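Local structure of sulfite reductase [ferredoxin] (Mycobacterium tuberculosis, 1ZJ8) at residues A[289-294]-A[307-312]; A[210-215]-A[279-284]; A[525-528]-A[534-537]; A[483-488]-A[551-556]. The protein probably catalyses the six-electron reduction of sulfite to sulfide with ferredoxin as electron donor, using a siroheme and a [4Fe-4S] cluster. All blocks are in the same frame, centred on the assembly; numbering follows the deposited sequence.

Contact 1. Residues A[289-294]-A[307-312]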
loop_
_atom_site.group_PDB
_atom_site.type_symbol
_atom_site.label_atom_id
_atom_site.label_comp_id
_atom_site.label_asym_id
_atom_site.label_seq_id
_atom_site.Cartn_x
_atom_site.Cartn_y
_atom_site.Cartn_z
ATOM N N ARG A 289 -16.946 2.998 12.540
ATOM C CA ARG A 289 -17.991 1.963 12.499
ATOM C C ARG A 289 -19.369 2.571 12.757
ATOM O O ARG A 289 -20.328 2.286 12.031
ATOM C CB ARG A 289 -17.706 0.852 13.515
ATOM C CG ARG A 289 -18.798 -0.255 13.612
ATOM C CD ARG A 289 -18.669 -1.088 14.894
ATOM N NE ARG A 289 -18.532 -0.211 16.056
ATOM C CZ ARG A 289 -18.102 -0.578 17.260
ATOM N NH1 ARG A 289 -17.764 -1.841 17.515
ATOM N NH2 ARG A 289 -18.008 0.341 18.220
ATOM N N ASP A 290 -19.457 3.429 13.768
ATOM C CA ASP A 290 -20.752 3.931 14.236
ATOM C C ASP A 290 -21.302 5.132 13.419
ATOM O O ASP A 290 -22.521 5.252 13.228
ATOM C CB ASP A 290 -20.652 4.243 15.746
ATOM C CG ASP A 290 -20.324 2.981 16.603
ATOM O OD1 ASP A 290 -20.675 1.855 16.203
ATOM O OD2 ASP A 290 -19.713 3.106 17.682
ATOM N N TYR A 291 -20.418 5.990 12.913
ATOM C CA TYR A 291 -20.835 7.216 12.211
ATOM C C TYR A 291 -20.416 7.304 10.727
ATOM O O TYR A 291 -20.804 8.247 10.022
ATOM C CB TYR A 291 -20.282 8.440 12.943
ATOM C CG TYR A 291 -20.934 8.776 14.284
ATOM C CD1 TYR A 291 -20.611 8.059 15.449
ATOM C CD2 TYR A 291 -21.838 9.857 14.395
ATOM C CE1 TYR A 291 -21.196 8.397 16.678
ATOM C CE2 TYR A 291 -22.416 10.197 15.606
ATOM C CZ TYR A 291 -22.100 9.468 16.740
ATOM O OH TYR A 291 -22.682 9.817 17.935
ATOM N N GLY A 292 -19.614 6.354 10.249
ATOM C CA GLY A 292 -19.272 6.300 8.830
ATOM C C GLY A 292 -20.480 5.989 7.959
ATOM O O GLY A 292 -21.375 5.246 8.361
ATOM N N TYR A 293 -20.493 6.552 6.756
ATOM C CA TYR A 293 -21.614 6.386 5.826
ATOM C C TYR A 293 -21.669 4.962 5.269
ATOM O O TYR A 293 -20.629 4.365 5.004
ATOM C CB TYR A 293 -21.502 7.405 4.692
ATOM C CG TYR A 293 -21.345 8.840 5.161
ATOM C CD1 TYR A 293 -21.971 9.297 6.318
ATOM C CD2 TYR A 293 -20.593 9.751 4.433
ATOM C CE1 TYR A 293 -21.842 10.625 6.745
ATOM C CE2 TYR A 293 -20.470 11.097 4.849
ATOM C CZ TYR A 293 -21.099 11.524 6.009
ATOM O OH TYR A 293 -20.980 12.832 6.445
ATOM N N ARG A 294 -22.880 4.414 5.126
ATOM C CA ARG A 294 -23.073 3.027 4.646
ATOM C C ARG A 294 -24.185 2.946 3.576
ATOM O O ARG A 294 -24.910 1.944 3.466
ATOM C CB ARG A 294 -23.351 2.073 5.828
ATOM C CG ARG A 294 -22.326 2.170 6.985
ATOM C CD ARG A 294 -22.712 1.340 8.203
ATOM N NE ARG A 294 -22.189 -0.024 8.133
ATOM C CZ ARG A 294 -21.325 -0.578 8.994
ATOM N NH1 ARG A 294 -20.867 0.095 10.050
ATOM N NH2 ARG A 294 -20.936 -1.839 8.808
ATOM N N LYS A 307 -14.466 15.039 5.949
ATOM C CA LYS A 307 -14.714 16.228 5.119
ATOM C C LYS A 307 -15.970 16.992 5.593
ATOM O O LYS A 307 -15.941 18.213 5.744
ATOM C CB LYS A 307 -14.850 15.885 3.639
ATOM C CG LYS A 307 -14.477 17.054 2.738
ATOM C CD LYS A 307 -15.325 17.078 1.485
ATOM C CE LYS A 307 -14.775 18.056 0.470
ATOM N NZ LYS A 307 -15.301 17.742 -0.878
ATOM N N ASP A 308 -17.054 16.258 5.841
ATOM C CA ASP A 308 -18.312 16.852 6.290
ATOM C C ASP A 308 -18.212 17.481 7.689
ATOM O O ASP A 308 -18.440 18.684 7.839
ATOM C CB ASP A 308 -19.428 15.796 6.240
ATOM C CG ASP A 308 -19.820 15.442 4.818
ATOM O OD1 ASP A 308 -19.805 16.368 3.968
ATOM O OD2 ASP A 308 -20.143 14.255 4.548
ATOM N N TRP A 309 -17.858 16.666 8.688
ATOM C CA TRP A 309 -17.754 17.107 10.095
ATOM C C TRP A 309 -16.748 18.220 10.370
ATOM O O TRP A 309 -17.052 19.191 11.074
ATOM C CB TRP A 309 -17.339 15.933 10.974
ATOM C CG TRP A 309 -18.433 14.969 11.271
ATOM C CD1 TRP A 309 -19.651 14.884 10.658
ATOM C CD2 TRP A 309 -18.397 13.922 12.248
ATOM N NE1 TRP A 309 -20.383 13.858 11.208
ATOM C CE2 TRP A 309 -19.634 13.246 12.180
ATOM C CE3 TRP A 309 -17.440 13.491 13.176
ATOM C CZ2 TRP A 309 -19.937 12.155 13.001
ATOM C CZ3 TRP A 309 -17.738 12.398 13.987
ATOM C CH2 TRP A 309 -18.979 11.752 13.903
ATOM N N GLY A 310 -15.539 18.049 9.843
ATOM C CA GLY A 310 -14.387 18.848 10.266
ATOM C C GLY A 310 -13.714 18.194 11.465
ATOM O O GLY A 310 -14.347 17.434 12.212
ATOM N N ILE A 311 -12.428 18.489 11.648
ATOM C CA ILE A 311 -11.630 17.923 12.748
ATOM C C ILE A 311 -12.167 18.249 14.158
ATOM O O ILE A 311 -12.290 17.356 14.986
ATOM C CB ILE A 311 -10.130 18.346 12.614
ATOM C CG1 ILE A 311 -9.394 17.419 11.633
ATOM C CG2 ILE A 311 -9.410 18.349 13.967
ATOM C CD1 ILE A 311 -8.962 16.059 12.215
ATOM N N ALA A 312 -12.471 19.517 14.427
ATOM C CA ALA A 312 -13.031 19.932 15.729
ATOM C C ALA A 312 -14.210 19.058 16.142
ATOM O O ALA A 312 -14.207 18.470 17.229
ATOM C CB ALA A 312 -13.463 21.391 15.697
#
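Tyr291 and Trp309 meet as an offset edge-to-face (T-shaped) pair. The six-membered ring of Trp309 turns its edge toward the face of Tyr291, with the ring planes at 77° and the centroids 5.3 Å apart. The touching edge is CZ2 and CH2 of the indole. Both carbons meet CB, CG and CD2 of the tyrosine, and Tyr291 CD2 to Trp309 CZ2 is the nearest pair at 3.3 Å. The phenol end is not used here, since Tyr291 OH hydrogen-bonds Glu321.

Tyr293 makes the polar half of the contact. Its OH donates to Asp308 OD2 at 2.5 Å. The acceptor sits at the edge of the tyrosine ring, near its plane. The hydroxyl comes to the anti side of OD2, 21° out of the carboxylate plane, and that plane is turned 44° from the ring.

Gly292, between the two tyrosines, is the first residue past helix 277-291. Leu305 of helix 302-309 touches both tyrosines. Trp309 also packs on Phe314 and Val317, so the contact joins the end of helix 277-291 to the junction of helices 302-309 and 311-323.

Contact 2. Residues A[210-215]-A[279-284]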
loop_
_atom_site.group_PDB
_atom_site.type_symbol
_atom_site.label_atom_id
_atom_site.label_comp_id
_atom_site.label_asym_id
_atom_site.label_seq_id
_atom_site.Cartn_x
_atom_site.Cartn_y
_atom_site.Cartn_z
ATOM N N PRO A 210 -14.901 -9.811 16.500
ATOM C CA PRO A 210 -16.142 -9.284 15.910
ATOM C C PRO A 210 -16.271 -7.761 15.892
ATOM O O PRO A 210 -16.879 -7.216 14.969
ATOM C CB PRO A 210 -17.252 -9.915 16.778
ATOM C CG PRO A 210 -16.560 -10.368 18.052
ATOM C CD PRO A 210 -15.164 -10.722 17.634
ATOM N N ASP A 211 -15.703 -7.074 16.872
ATOM C CA ASP A 211 -16.050 -5.653 17.058
ATOM C C ASP A 211 -15.738 -4.760 15.865
ATOM O O ASP A 211 -16.503 -3.848 15.572
ATOM C CB ASP A 211 -15.417 -5.099 18.327
ATOM C CG ASP A 211 -15.830 -5.889 19.537
ATOM O OD1 ASP A 211 -15.435 -7.086 19.597
ATOM O OD2 ASP A 211 -16.576 -5.336 20.381
ATOM N N PHE A 212 -14.629 -5.045 15.179
ATOM C CA PHE A 212 -14.182 -4.255 14.028
ATOM C C PHE A 212 -14.175 -5.071 12.736
ATOM O O PHE A 212 -13.548 -4.677 11.750
ATOM C CB PHE A 212 -12.795 -3.666 14.309
ATOM C CG PHE A 212 -12.761 -2.820 15.540
ATOM C CD1 PHE A 212 -13.542 -1.671 15.617
ATOM C CD2 PHE A 212 -11.999 -3.186 16.633
ATOM C CE1 PHE A 212 -13.537 -0.887 16.750
ATOM C CE2 PHE A 212 -11.996 -2.413 17.787
ATOM C CZ PHE A 212 -12.764 -1.264 17.846
ATOM N N ALA A 213 -14.899 -6.185 12.726
ATOM C CA ALA A 213 -15.022 -6.985 11.522
ATOM C C ALA A 213 -16.051 -6.445 10.522
ATOM O O ALA A 213 -16.126 -6.947 9.410
ATOM C CB ALA A 213 -15.338 -8.431 11.890
ATOM N N ASP A 214 -16.848 -5.445 10.898
ATOM C CA ASP A 214 -17.856 -4.898 9.979
ATOM C C ASP A 214 -17.873 -3.383 10.061
ATOM O O ASP A 214 -18.518 -2.785 10.949
ATOM C CB ASP A 214 -19.243 -5.493 10.278
ATOM C CG ASP A 214 -20.332 -5.038 9.294
ATOM O OD1 ASP A 214 -20.038 -4.279 8.341
ATOM O OD2 ASP A 214 -21.496 -5.450 9.490
ATOM N N LEU A 215 -17.146 -2.776 9.123
ATOM C CA LEU A 215 -17.023 -1.323 9.029
ATOM C C LEU A 215 -17.650 -0.841 7.707
ATOM O O LEU A 215 -17.895 -1.643 6.787
ATOM C CB LEU A 215 -15.546 -0.891 9.128
ATOM C CG LEU A 215 -14.639 -1.601 10.136
ATOM C CD1 LEU A 215 -13.252 -1.003 10.077
ATOM C CD2 LEU A 215 -15.170 -1.502 11.535
ATOM N N GLU A 279 -5.545 1.974 22.455
ATOM C CA GLU A 279 -6.808 2.472 23.017
ATOM C C GLU A 279 -7.450 3.537 22.088
ATOM O O GLU A 279 -8.629 3.486 21.711
ATOM C CB GLU A 279 -6.470 3.127 24.362
ATOM C CG GLU A 279 -7.384 2.859 25.508
ATOM C CD GLU A 279 -6.975 3.685 26.746
ATOM O OE1 GLU A 279 -6.700 4.911 26.611
ATOM O OE2 GLU A 279 -6.946 3.108 27.864
ATOM N N VAL A 280 -6.632 4.514 21.740
ATOM C CA VAL A 280 -7.064 5.627 20.929
ATOM C C VAL A 280 -7.391 5.126 19.528
ATOM O O VAL A 280 -8.359 5.590 18.905
ATOM C CB VAL A 280 -5.964 6.691 20.872
ATOM C CG1 VAL A 280 -6.311 7.776 19.857
ATOM C CG2 VAL A 280 -5.723 7.280 22.266
ATOM N N TRP A 281 -6.579 4.181 19.038
ATOM C CA TRP A 281 -6.813 3.575 17.731
ATOM C C TRP A 281 -8.205 2.963 17.714
ATOM O O TRP A 281 -8.967 3.157 16.758
ATOM C CB TRP A 281 -5.756 2.515 17.430
ATOM C CG TRP A 281 -5.923 1.853 16.104
ATOM C CD1 TRP A 281 -5.342 2.220 14.921
ATOM C CD2 TRP A 281 -6.728 0.703 15.816
ATOM N NE1 TRP A 281 -5.738 1.369 13.915
ATOM C CE2 TRP A 281 -6.585 0.425 14.437
ATOM C CE3 TRP A 281 -7.568 -0.111 16.581
ATOM C CZ2 TRP A 281 -7.234 -0.644 13.816
ATOM C CZ3 TRP A 281 -8.207 -1.178 15.956
ATOM C CH2 TRP A 281 -8.031 -1.435 14.587
ATOM N N ALA A 282 -8.540 2.242 18.788
ATOM C CA ALA A 282 -9.845 1.584 18.887
ATOM C C ALA A 282 -10.986 2.611 18.821
ATOM O O ALA A 282 -11.979 2.409 18.127
ATOM C CB ALA A 282 -9.924 0.759 20.155
ATOM N N ALA A 283 -10.809 3.725 19.513
ATOM C CA ALA A 283 -11.821 4.751 19.587
ATOM C C ALA A 283 -12.074 5.403 18.223
ATOM O O ALA A 283 -13.225 5.679 17.841
ATOM C CB ALA A 283 -11.407 5.788 20.589
ATOM N N VAL A 284 -11.004 5.651 17.477
ATOM C CA VAL A 284 -11.140 6.222 16.126
ATOM C C VAL A 284 -11.871 5.227 15.211
ATOM O O VAL A 284 -12.834 5.588 14.510
ATOM C CB VAL A 284 -9.765 6.578 15.509
ATOM C CG1 VAL A 284 -9.914 6.942 14.041
ATOM C CG2 VAL A 284 -9.085 7.731 16.284
#
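Phe212 carries this contact from the loop side. Its ring reaches the helix at two neighbouring residues, Trp281 and Ala282. The six-membered ring of Trp281 turns its edge toward the face of Phe212 in an edge-to-face pair. The centroids are 5.8 Å apart and the planes stand at 78°. Phe212 CD2 and Trp281 CZ3 are the nearest atoms of this pair, at 4.3 Å. On the Ala282 side the ring uses CZ, which lies 4.2 Å from Ala282 CB. The same CZ is 3.8 Å from Ala282 O, a packing contact with a carbonyl that also accepts a hydrogen bond from Ser286 OG. No hydrogen bond joins the two segments.

Trp281 CG is opposite the backbone N (chi1 180°), which lets the six-membered ring reach Phe212.

Further contacts surround both rings. Trp281 NE1 hydrogen-bonds Thr221 OG1, and the indole also packs on Val236 and Phe238 of strand 236-243. Phe212 touches Thr285 and Ser286, the next turn of the helix. Its own loop is turned by a bond from Ala213 N to Pro210 O, and Ala213 O accepts from Trp76 NE1.

This is loop-on-helix packing within the first of two nitrite and sulfite reductase 4Fe-4S family domains. The loop between helix 196-206 and strand 219-224 covers part of helix 277-291, which in turn packs on strand 236-243 of the mixed sheet.

Contact 3. Residues A[525-528]-A[534-537]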
loop_
_atom_site.group_PDB
_atom_site.type_symbol
_atom_site.label_atom_id
_atom_site.label_comp_id
_atom_site.label_asym_id
_atom_site.label_seq_id
_atom_site.Cartn_x
_atom_site.Cartn_y
_atom_site.Cartn_z
ATOM N N HIS A 525 -4.827 15.480 -22.988
ATOM C CA HIS A 525 -3.618 14.676 -22.828
ATOM C C HIS A 525 -3.922 13.198 -22.604
ATOM O O HIS A 525 -4.616 12.818 -21.659
ATOM C CB HIS A 525 -2.807 15.219 -21.651
ATOM C CG HIS A 525 -1.338 14.971 -21.758
ATOM N ND1 HIS A 525 -0.726 14.596 -22.937
ATOM C CD2 HIS A 525 -0.346 15.091 -20.840
ATOM C CE1 HIS A 525 0.574 14.470 -22.736
ATOM N NE2 HIS A 525 0.830 14.767 -21.472
ATOM N N LYS A 526 -3.409 12.374 -23.508
ATOM C CA LYS A 526 -3.445 10.933 -23.364
ATOM C C LYS A 526 -2.059 10.440 -23.775
ATOM O O LYS A 526 -1.500 10.923 -24.758
ATOM C CB LYS A 526 -4.540 10.314 -24.253
ATOM C CG LYS A 526 -6.006 10.612 -23.824
ATOM C CD LYS A 526 -6.985 10.450 -25.025
ATOM C CE LYS A 526 -8.472 10.432 -24.610
ATOM N NZ LYS A 526 -9.389 9.759 -25.600
ATOM N N VAL A 527 -1.494 9.516 -23.000
ATOM C CA VAL A 527 -0.209 8.888 -23.340
ATOM C C VAL A 527 -0.448 7.394 -23.508
ATOM O O VAL A 527 -0.893 6.723 -22.573
ATOM C CB VAL A 527 0.881 9.123 -22.254
ATOM C CG1 VAL A 527 2.149 8.335 -22.586
ATOM C CG2 VAL A 527 1.207 10.606 -22.117
ATOM N N THR A 528 -0.177 6.877 -24.700
ATOM C CA THR A 528 -0.372 5.461 -24.947
ATOM C C THR A 528 0.705 4.658 -24.255
ATOM O O THR A 528 1.827 5.129 -24.068
ATOM C CB THR A 528 -0.320 5.149 -26.424
ATOM O OG1 THR A 528 0.674 5.980 -27.036
ATOM C CG2 THR A 528 -1.679 5.402 -27.066
ATOM N N ASP A 534 8.969 7.319 -24.196
ATOM C CA ASP A 534 9.126 8.524 -25.006
ATOM C C ASP A 534 8.734 9.758 -24.214
ATOM O O ASP A 534 9.468 10.741 -24.159
ATOM C CB ASP A 534 8.231 8.467 -26.250
ATOM C CG ASP A 534 8.622 7.371 -27.223
ATOM O OD1 ASP A 534 9.803 7.288 -27.597
ATOM O OD2 ASP A 534 7.733 6.610 -27.648
ATOM N N TYR A 535 7.557 9.699 -23.611
ATOM C CA TYR A 535 7.020 10.831 -22.869
ATOM C C TYR A 535 7.892 11.238 -21.677
ATOM O O TYR A 535 8.213 12.412 -21.511
ATOM C CB TYR A 535 5.607 10.518 -22.376
ATOM C CG TYR A 535 5.120 11.549 -21.407
ATOM C CD1 TYR A 535 4.438 12.668 -21.848
ATOM C CD2 TYR A 535 5.389 11.434 -20.057
ATOM C CE1 TYR A 535 4.021 13.626 -20.969
ATOM C CE2 TYR A 535 4.977 12.382 -19.169
ATOM C CZ TYR A 535 4.291 13.474 -19.624
ATOM O OH TYR A 535 3.868 14.434 -18.726
ATOM N N ILE A 536 8.243 10.262 -20.841
ATOM C CA ILE A 536 9.103 10.506 -19.682
ATOM C C ILE A 536 10.419 11.156 -20.119
ATOM O O ILE A 536 10.869 12.129 -19.517
ATOM C CB ILE A 536 9.477 9.198 -18.928
ATOM C CG1 ILE A 536 8.260 8.491 -18.349
ATOM C CG2 ILE A 536 10.450 9.493 -17.788
ATOM C CD1 ILE A 536 7.524 9.313 -17.398
ATOM N N ASP A 537 11.035 10.587 -21.153
ATOM C CA ASP A 537 12.267 11.114 -21.715
ATOM C C ASP A 537 12.085 12.568 -22.136
ATOM O O ASP A 537 12.860 13.436 -21.727
ATOM C CB ASP A 537 12.692 10.263 -22.914
ATOM C CG ASP A 537 13.936 10.805 -23.627
ATOM O OD1 ASP A 537 15.032 10.237 -23.443
ATOM O OD2 ASP A 537 13.817 11.786 -24.392
#
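The ring of Tyr535 meets His525 and Val527. The imidazole of His525 has Tyr535 CE1 at its edge, near its own plane. The two rings meet at a slant, with planes 53° apart and centroids 5.6 Å apart.

The motif is a strand followed by a helix that packs back on the sheet. Strand 520-528 is an outermost strand of the mixed sheet in the second 4Fe-4S family domain. A short turn leads from it into helix 532-545, and this contact closes that turn. Along the strand, His525 and Val527 are two residues apart, and the CB of each points at the helix.

Val527 crosses the tyrosine at about a right angle. Its CG2 lies 3.8 Å from Tyr535 CD1, while CG1 sits nearer the root of the side chain, 4.1 Å from Tyr535 CB. Tyr535 CG is anti to the backbone N (chi1 170°), which carries the ring off the helix toward the strand.

Val506 of the adjacent strand 500-508 touches all three residues, and Leu508 also meets the tyrosine. The hydroxyl does not bond to the histidine: Tyr535 OH is hydrogen-bonded to Leu565 O, near the C terminus. The nearest atoms between the two rings are His525 NE2 and Tyr535 CE1, 3.4 Å apart.

Contact 4. Residues A[483-488]-A[551-556]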
loop_
_atom_site.group_PDB
_atom_site.type_symbol
_atom_site.label_atom_id
_atom_site.label_comp_id
_atom_site.label_asym_id
_atom_site.label_seq_id
_atom_site.Cartn_x
_atom_site.Cartn_y
_atom_site.Cartn_z
ATOM N N ILE A 483 0.381 11.508 -6.010
ATOM C CA ILE A 483 1.481 11.952 -5.162
ATOM C C ILE A 483 2.819 11.534 -5.745
ATOM O O ILE A 483 3.753 11.238 -5.008
ATOM C CB ILE A 483 1.289 11.454 -3.706
ATOM C CG1 ILE A 483 1.261 9.923 -3.639
ATOM C CG2 ILE A 483 0.001 12.016 -3.131
ATOM C CD1 ILE A 483 0.974 9.390 -2.274
ATOM N N ALA A 484 2.904 11.521 -7.071
ATOM C CA ALA A 484 4.136 11.186 -7.780
ATOM C C ALA A 484 4.526 12.411 -8.525
ATOM O O ALA A 484 3.670 13.200 -8.867
ATOM C CB ALA A 484 3.888 10.066 -8.767
ATOM N N ASP A 485 5.815 12.580 -8.777
ATOM C CA ASP A 485 6.251 13.618 -9.687
ATOM C C ASP A 485 5.626 13.332 -11.053
ATOM O O ASP A 485 5.066 14.239 -11.658
ATOM C CB ASP A 485 7.777 13.697 -9.743
ATOM C CG ASP A 485 8.385 14.215 -8.439
ATOM O OD1 ASP A 485 7.698 14.955 -7.680
ATOM O OD2 ASP A 485 9.555 13.853 -8.168
ATOM N N ILE A 486 5.681 12.077 -11.510
ATOM C CA ILE A 486 4.973 11.663 -12.705
ATOM C C ILE A 486 4.037 10.490 -12.391
ATOM O O ILE A 486 4.479 9.359 -12.238
ATOM C CB ILE A 486 5.953 11.268 -13.812
ATOM C CG1 ILE A 486 6.998 12.364 -13.998
ATOM C CG2 ILE A 486 5.194 11.015 -15.126
ATOM C CD1 ILE A 486 8.015 12.075 -15.042
ATOM N N GLY A 487 2.742 10.763 -12.300
ATOM C CA GLY A 487 1.754 9.732 -12.008
ATOM C C GLY A 487 1.005 9.381 -13.268
ATOM O O GLY A 487 0.724 10.255 -14.084
ATOM N N PHE A 488 0.687 8.105 -13.445
ATOM C CA PHE A 488 -0.044 7.656 -14.624
ATOM C C PHE A 488 -1.319 6.957 -14.189
ATOM O O PHE A 488 -1.269 6.027 -13.387
ATOM C CB PHE A 488 0.818 6.713 -15.462
ATOM C CG PHE A 488 1.996 7.378 -16.109
ATOM C CD1 PHE A 488 1.889 7.934 -17.363
ATOM C CD2 PHE A 488 3.222 7.441 -15.465
ATOM C CE1 PHE A 488 2.972 8.545 -17.961
ATOM C CE2 PHE A 488 4.319 8.058 -16.071
ATOM C CZ PHE A 488 4.185 8.603 -17.320
ATOM N N GLU A 551 16.523 23.099 -8.301
ATOM C CA GLU A 551 15.058 23.070 -8.255
ATOM C C GLU A 551 14.521 21.651 -8.331
ATOM O O GLU A 551 14.980 20.848 -9.137
ATOM C CB GLU A 551 14.447 23.891 -9.392
ATOM C CG GLU A 551 12.972 24.218 -9.151
ATOM C CD GLU A 551 12.284 24.861 -10.340
ATOM O OE1 GLU A 551 12.831 24.797 -11.461
ATOM O OE2 GLU A 551 11.182 25.426 -10.150
ATOM N N ARG A 552 13.528 21.349 -7.510
ATOM C CA ARG A 552 12.849 20.054 -7.585
ATOM C C ARG A 552 11.857 20.011 -8.748
ATOM O O ARG A 552 11.389 21.039 -9.228
ATOM C CB ARG A 552 12.141 19.721 -6.258
ATOM C CG ARG A 552 13.072 19.068 -5.209
ATOM C CD ARG A 552 12.496 19.100 -3.790
ATOM N NE ARG A 552 11.040 18.867 -3.764
ATOM C CZ ARG A 552 10.108 19.716 -3.304
ATOM N NH1 ARG A 552 10.448 20.902 -2.788
ATOM N NH2 ARG A 552 8.810 19.366 -3.345
ATOM N N PHE A 553 11.565 18.799 -9.202
ATOM C CA PHE A 553 10.639 18.564 -10.304
ATOM C C PHE A 553 9.223 19.110 -10.020
ATOM O O PHE A 553 8.610 19.747 -10.886
ATOM C CB PHE A 553 10.587 17.061 -10.617
ATOM C CG PHE A 553 9.893 16.745 -11.891
ATOM C CD1 PHE A 553 10.591 16.716 -13.081
ATOM C CD2 PHE A 553 8.533 16.497 -11.909
ATOM C CE1 PHE A 553 9.938 16.439 -14.271
ATOM C CE2 PHE A 553 7.883 16.223 -13.083
ATOM C CZ PHE A 553 8.587 16.197 -14.267
ATOM N N ALA A 554 8.719 18.868 -8.808
ATOM C CA ALA A 554 7.381 19.342 -8.401
ATOM C C ALA A 554 7.256 20.874 -8.398
ATOM O O ALA A 554 6.160 21.417 -8.551
ATOM C CB ALA A 554 7.004 18.786 -7.035
ATOM N N GLN A 555 8.378 21.568 -8.232
ATOM C CA GLN A 555 8.406 23.026 -8.328
ATOM C C GLN A 555 8.442 23.547 -9.767
ATOM O O GLN A 555 7.738 24.492 -10.089
ATOM C CB GLN A 555 9.574 23.590 -7.530
ATOM C CG GLN A 555 9.325 23.520 -6.038
ATOM C CD GLN A 555 10.539 23.884 -5.226
ATOM O OE1 GLN A 555 11.444 24.587 -5.701
ATOM N NE2 GLN A 555 10.579 23.396 -3.988
ATOM N N TRP A 556 9.252 22.942 -10.629
ATOM C CA TRP A 556 9.323 23.347 -12.035
ATOM C C TRP A 556 7.967 23.175 -12.760
ATOM O O TRP A 556 7.650 23.882 -13.720
ATOM C CB TRP A 556 10.437 22.554 -12.727
ATOM C CG TRP A 556 10.504 22.803 -14.163
ATOM C CD1 TRP A 556 10.971 23.921 -14.771
ATOM C CD2 TRP A 556 10.049 21.931 -15.200
ATOM N NE1 TRP A 556 10.848 23.802 -16.135
ATOM C CE2 TRP A 556 10.283 22.587 -16.427
ATOM C CE3 TRP A 556 9.476 20.653 -15.214
ATOM C CZ2 TRP A 556 9.963 22.008 -17.667
ATOM C CZ3 TRP A 556 9.154 20.075 -16.442
ATOM C CH2 TRP A 556 9.397 20.756 -17.653
#
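Buried, mainly apolar packing joins Asp485, just before strand 486-494, and Ile486, its first residue, to Phe553 and Ala554 in the first turn of helix 553-559. No hydrogen bond crosses it. The ring of Phe553 does most of the touching. Its CD2 lies 3.6 Å from Asp485 CB, the methylene rather than the carboxylate. The two side chains run past each other in opposite directions, with carboxylate and ring planes 38° apart. Further along the ring, Phe553 CE2 is 3.7 Å from Asp485 O and 4.1 Å from Ile486 CG1. Ile486 crosses the ring at about a right angle.

Strand 486-494 is the central strand of the five-stranded mixed sheet in the second 4Fe-4S family domain. Its neighbours are the parallel strand 469-472 and the antiparallel strand 500-508, and helix 553-559 packs at its leading end. With chi1 at -168°, Phe553 extends away from its own backbone N and its ring meets the strand.

Asp485 OD1 approaches the methyl of Ala554, 3.9 Å from its CB. Backbone bonds tie Asp485 to Gly509 and Ile486 to Thr468 and Asn470. Phe543 of helix 532-545 meets Phe553 edge-to-face, and Ile536 and Val539 of that helix pack on Ile486.

How the contacts relate
From the N terminus, contact 2 comes first. It closes a long loop, mostly strand and connection, between the segment after helix 196-206 and helix 277-291. Contact 1 follows in series at the far end of that helix and closes a short loop to helices 302-309 and 311-323. The two touch through the Arg294–Asp214 salt bridge. Contacts 3 and 4 lie in the second 4Fe-4S domain. Contact 4 closes the loop from 483-488 to 551-556. Nested inside it, contact 3 closes the five-residue connection between segments 525-528 and 534-537, from strand 520-528 into helix 532-545. Contacts 3 and 4 touch through Ile536 on Phe488, and both reach the same sheet. Contacts 2 and 3 lie on opposite sides of the chain's centre.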